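Cupin 2, conserved barrel (Desulfitobacterium hafniense, PDB 2OZJ) is of unknown function but belongs to the cupin superfamily, whose conserved beta-barrel often holds a metal or small molecule. Local coordinates at residues P15-I20 with R101-Q106; M30-A33 with Q39-L42. All coordinates share one frame; numbering follows the deposited sequence. Where two conformers were deposited one is given.

Both contacts meet along the six-stranded sheet of the barrel, where strands 102-109 and 38-46 are neighbours; their centres lie 11 Å apart. Interaction 1 is buried and brings residues far apart in sequence together: a lysine from strand 102-109 reaches backbone oxygens of the 15-20 turn, with apolar packing from a leucine pair and from an isoleucine along the lysine chain. Interaction 2 is local and only partly buried, a beta hairpin held by backbone hydrogen bonds and aliphatic packing. Leu-105 joins the two, its CD1 3.7 Å from Ile-40 CG2, and Gln-106 N probably hydrogen-bonds Ser-41 O at 2.8 Å. Aliphatic chains serve the core in both, but charge enters only where strand meets loop.

Interaction 1: P15-I20 with R101-Q106; sequences PLASLI and RFKMLQ
Lys-103 NZ is gripped by two backbone oxygens of the 15-20 turn: it donates to Ala-17 O at 2.9 Å and, more weakly, to Ile-20 O, with Gln-66 OE1 as a third partner. The bond to Ala-17 O arrives 40° out of the carbonyl plane, so the ammonium approaches Ala-17 O from above that plane. These contacts probably offset the cost of burying the charge. Lys-103 gets there with its chain extended beyond CG, and the methylenes earn their own contact: CD lies 3.9 Å from Ile-20 CG2 as the two side chains slide past each other in opposite directions. Ile-20 CG1 stands anti to the backbone N (chi1 -162°), which leaves CG2 as the branch that meets the lysine. Further along, Leu-16 CD2 touches Leu-105 CD2 at 4.3 Å. The 3-10 turn is closed at its start by Pro-15 O, which accepts from Ser-18 N and, on an in-plane lone pair, from Ser-18 OG at 2.7 Å. Strand 102-109 runs between strands 38-46 and 60-65 here, with Leu-16 also against Leu-65 and Ile-20 against Leu-28, while Pro-15 pairs antiparallel with a strand of the second subunit.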
loop_
_atom_site.group_PDB
_atom_site.type_symbol
_atom_site.label_atom_id
_atom_site.label_comp_id
_atom_site.label_asym_id
_atom_site.label_seq_id
_atom_site.Cartn_x
_atom_site.Cartn_y
_atom_site.Cartn_z
ATOM N N PRO A 15 2.877 1.731 -12.205
ATOM C CA PRO A 15 1.688 1.819 -11.400
ATOM C C PRO A 15 1.336 0.441 -10.892
ATOM O O PRO A 15 1.426 -0.568 -11.614
ATOM C CB PRO A 15 0.619 2.286 -12.399
ATOM C CG PRO A 15 1.287 2.579 -13.622
ATOM C CD PRO A 15 2.616 1.983 -13.623
ATOM N N LEU A 16 0.882 0.389 -9.659
ATOM C CA LEU A 16 0.611 -0.830 -9.013
ATOM C C LEU A 16 -0.503 -1.628 -9.734
ATOM O O LEU A 16 -0.404 -2.842 -9.959
ATOM C CB LEU A 16 0.252 -0.472 -7.564
ATOM C CG LEU A 16 0.318 -1.534 -6.526
ATOM C CD1 LEU A 16 1.636 -2.285 -6.453
ATOM C CD2 LEU A 16 -0.018 -0.776 -5.182
ATOM N N ALA A 17 -1.506 -0.900 -10.240
ATOM C CA ALA A 17 -2.597 -1.517 -10.998
ATOM C C ALA A 17 -2.096 -2.228 -12.253
ATOM O O ALA A 17 -2.701 -3.181 -12.735
ATOM C CB ALA A 17 -3.615 -0.466 -11.400
ATOM N N SER A 18 -0.995 -1.754 -12.820
ATOM C CA SER A 18 -0.470 -2.337 -14.051
ATOM C C SER A 18 0.204 -3.710 -13.825
ATOM O O SER A 18 0.526 -4.383 -14.798
ATOM C CB SER A 18 0.464 -1.341 -14.775
ATOM O OG SER A 18 1.718 -1.326 -14.166
ATOM N N LEU A 19 0.429 -4.121 -12.579
ATOM C CA LEU A 19 1.144 -5.349 -12.280
ATOM C C LEU A 19 0.212 -6.586 -12.303
ATOM O O LEU A 19 0.697 -7.696 -12.275
ATOM C CB LEU A 19 1.861 -5.277 -10.948
ATOM C CG LEU A 19 2.944 -4.187 -10.806
ATOM C CD1 LEU A 19 3.477 -4.282 -9.393
ATOM C CD2 LEU A 19 4.045 -4.326 -11.827
ATOM N N ILE A 20 -1.096 -6.368 -12.389
ATOM C CA ILE A 20 -2.076 -7.466 -12.433
ATOM C C ILE A 20 -3.185 -7.136 -13.443
ATOM O O ILE A 20 -3.667 -6.005 -13.501
ATOM C CB ILE A 20 -2.633 -7.797 -11.014
ATOM C CG1 ILE A 20 -3.299 -9.174 -10.961
ATOM C CG2 ILE A 20 -3.610 -6.741 -10.484
ATOM C CD1 ILE A 20 -3.509 -9.650 -9.532
ATOM N N ARG A 101 -15.477 -5.538 -12.587
ATOM C CA ARG A 101 -14.077 -5.877 -12.405
ATOM C C ARG A 101 -13.388 -4.890 -11.452
ATOM O O ARG A 101 -13.715 -3.711 -11.419
ATOM C CB ARG A 101 -13.342 -5.856 -13.744
ATOM C CG ARG A 101 -13.769 -6.947 -14.708
ATOM C CD ARG A 101 -13.864 -6.423 -16.136
ATOM N NE ARG A 101 -12.614 -6.597 -16.870
ATOM C CZ ARG A 101 -12.432 -7.455 -17.880
ATOM N NH1 ARG A 101 -13.414 -8.249 -18.325
ATOM N NH2 ARG A 101 -11.243 -7.508 -18.469
ATOM N N PHE A 102 -12.471 -5.381 -10.640
ATOM C CA PHE A 102 -11.639 -4.494 -9.825
ATOM C C PHE A 102 -10.300 -5.145 -9.477
ATOM O O PHE A 102 -10.107 -6.349 -9.625
ATOM C CB PHE A 102 -12.380 -3.982 -8.552
ATOM C CG PHE A 102 -12.416 -4.960 -7.435
ATOM C CD1 PHE A 102 -13.142 -6.133 -7.552
ATOM C CD2 PHE A 102 -11.697 -4.720 -6.268
ATOM C CE1 PHE A 102 -13.165 -7.056 -6.533
ATOM C CE2 PHE A 102 -11.719 -5.639 -5.256
ATOM C CZ PHE A 102 -12.438 -6.806 -5.380
ATOM N N LYS A 103 -9.383 -4.293 -9.028
ATOM C CA LYS A 103 -8.095 -4.686 -8.584
ATOM C C LYS A 103 -7.864 -4.075 -7.212
ATOM O O LYS A 103 -8.239 -2.919 -6.965
ATOM C CB LYS A 103 -7.028 -4.157 -9.522
ATOM C CG LYS A 103 -7.100 -4.663 -10.944
ATOM C CD LYS A 103 -6.047 -3.961 -11.799
ATOM C CE LYS A 103 -6.182 -4.322 -13.282
ATOM N NZ LYS A 103 -5.173 -3.600 -14.116
HETATM N N MSE A 104 -7.281 -4.838 -6.300
HETATM C CA MSE A 104 -6.948 -4.306 -4.979
HETATM C C MSE A 104 -5.624 -4.807 -4.434
HETATM O O MSE A 104 -5.136 -5.874 -4.804
HETATM C CB MSE A 104 -8.050 -4.656 -3.980
HETATM C CG MSE A 104 -8.106 -6.108 -3.664
HETATM SE SE MSE A 104 -9.345 -6.542 -2.267
HETATM C CE MSE A 104 -9.340 -8.428 -2.624
ATOM N N LEU A 105 -5.074 -4.029 -3.504
ATOM C CA LEU A 105 -3.963 -4.432 -2.649
ATOM C C LEU A 105 -4.523 -4.783 -1.284
ATOM O O LEU A 105 -5.339 -4.050 -0.748
ATOM C CB LEU A 105 -2.973 -3.271 -2.507
ATOM C CG LEU A 105 -1.811 -3.418 -1.519
ATOM C CD1 LEU A 105 -0.789 -4.393 -2.019
ATOM C CD2 LEU A 105 -1.206 -2.045 -1.273
ATOM N N GLN A 106 -4.055 -5.895 -0.724
ATOM C CA GLN A 106 -4.421 -6.298 0.627
ATOM C C GLN A 106 -3.143 -6.401 1.451
ATOM O O GLN A 106 -2.143 -6.964 0.993
ATOM C CB GLN A 106 -5.108 -7.660 0.597
ATOM C CG GLN A 106 -5.374 -8.271 1.966
ATOM C CD GLN A 106 -6.252 -9.529 1.902
ATOM O OE1 GLN A 106 -6.896 -9.800 0.896
ATOM N NE2 GLN A 106 -6.266 -10.289 2.990
#

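Interaction 2: M30-A33 with Q39-L42; sequences MALA and QISL
Leu-32 and Ile-40 cross at about a right angle on the buried face of the hairpin, where packing is closest: Ile-40 CG2 lies 3.9 Å from Leu-32 CB and also meets its CD1. Leu-32 CD1 in turn rests 3.9 Å from Leu-42 CG. Ile-40 CG2 stands anti to the backbone N (chi1 -49°, measured to CG1), which turns CG2 to Leu-32 and gives CG1 to Ala-33, whose CB is 4.0 Å away. Leu-5 and Leu-105 of the same chain and Ile-107 of the second subunit also pack on Ile-40. Cut back to alanine, the position would lose CG1, CG2 and CD1, which would probably take much of the packing from Leu-32 and Ala-33 and open a gap toward the subunit interface. Strands 28-34 and 38-46 form an antiparallel beta hairpin of the cupin barrel. Met-30 and Leu-42 form a hydrogen-bonded pair, Leu-42 N giving Met-30 O a nearly straight bond of 2.8 Å (169° at the hydrogen), and Leu-32 N does the same to Ile-40 O. Beyond this the strand is interrupted: Leu-32 and Ala-33 both turn toward Ile-40, and Ala-33 N is buried with no partner. A water spans the widened gap, 2.7 Å from Ala-33 O and accepting from Ile-40 N. The other face is looser; Ala-31 and Ser-41, a non-hydrogen-bonded pair, are partly exposed and meet through the backbone, while Ser-41 CA makes a CA-H...O contact with Met-30 O. Earlier on strand 28-34, the selenomethionine Met-30 bends at its last torsion (72°) and lays CE beside Leu-42 CD1, the two chains pointing the same way.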
loop_
_atom_site.group_PDB
_atom_site.type_symbol
_atom_site.label_atom_id
_atom_site.label_comp_id
_atom_site.label_asym_id
_atom_site.label_seq_id
_atom_site.Cartn_x
_atom_site.Cartn_y
_atom_site.Cartn_z
HETATM N N MSE A 30 -1.318 -12.152 -6.774
HETATM C CA MSE A 30 0.138 -12.100 -6.773
HETATM C C MSE A 30 0.624 -11.713 -5.390
HETATM O O MSE A 30 0.133 -10.699 -4.851
HETATM C CB MSE A 30 0.631 -11.108 -7.821
HETATM C CG MSE A 30 2.153 -11.128 -7.932
HETATM SE SE MSE A 30 2.921 -10.424 -9.537
HETATM C CE MSE A 30 2.562 -8.552 -9.167
ATOM N N ALA A 31 1.505 -12.524 -4.798
ATOM C CA ALA A 31 2.111 -12.169 -3.519
ATOM C C ALA A 31 3.214 -11.123 -3.747
ATOM O O ALA A 31 4.030 -11.256 -4.692
ATOM C CB ALA A 31 2.684 -13.360 -2.850
ATOM N N LEU A 32 3.241 -10.112 -2.885
ATOM C CA LEU A 32 4.285 -9.085 -2.909
ATOM C C LEU A 32 5.227 -9.190 -1.723
ATOM O O LEU A 32 6.141 -8.398 -1.599
ATOM C CB LEU A 32 3.670 -7.695 -2.945
ATOM C CG LEU A 32 2.634 -7.361 -4.049
ATOM C CD1 LEU A 32 2.156 -5.902 -3.897
ATOM C CD2 LEU A 32 3.189 -7.670 -5.467
ATOM N N ALA A 33 5.026 -10.169 -0.853
ATOM C CA ALA A 33 5.927 -10.410 0.265
ATOM C C ALA A 33 6.019 -11.905 0.527
ATOM O O ALA A 33 5.037 -12.644 0.318
ATOM C CB ALA A 33 5.426 -9.707 1.529
ATOM N N GLN A 39 1.261 -10.393 5.255
ATOM C CA GLN A 39 0.872 -10.851 3.953
ATOM C C GLN A 39 0.510 -9.610 3.140
ATOM O O GLN A 39 -0.288 -8.783 3.561
ATOM C CB GLN A 39 -0.312 -11.797 4.081
ATOM C CG GLN A 39 0.017 -13.138 4.784
ATOM C CD GLN A 39 -1.139 -14.190 4.705
ATOM N N ILE A 40 1.120 -9.483 1.967
ATOM C CA ILE A 40 0.854 -8.368 1.068
ATOM C C ILE A 40 0.576 -8.992 -0.282
ATOM O O ILE A 40 1.446 -9.709 -0.835
ATOM C CB ILE A 40 2.047 -7.369 0.963
ATOM C CG1 ILE A 40 2.559 -6.971 2.356
ATOM C CG2 ILE A 40 1.636 -6.177 0.067
ATOM C CD1 ILE A 40 3.750 -5.959 2.308
ATOM N N SER A 41 -0.590 -8.714 -0.823
ATOM C CA SER A 41 -1.040 -9.353 -2.049
ATOM C C SER A 41 -1.782 -8.381 -2.945
ATOM O O SER A 41 -2.514 -7.503 -2.478
ATOM C CB SER A 41 -2.041 -10.463 -1.750
ATOM O OG SER A 41 -1.647 -11.282 -0.648
ATOM N N LEU A 42 -1.688 -8.638 -4.243
ATOM C CA LEU A 42 -2.550 -8.002 -5.241
ATOM C C LEU A 42 -3.603 -9.030 -5.682
ATOM O O LEU A 42 -3.270 -10.197 -5.899
ATOM C CB LEU A 42 -1.777 -7.556 -6.487
ATOM C CG LEU A 42 -0.820 -6.398 -6.400
ATOM C CD1 LEU A 42 -0.286 -6.075 -7.813
ATOM C CD2 LEU A 42 -1.508 -5.193 -5.662
HETATM O O HOH W 1 2.542 -11.997 1.142
#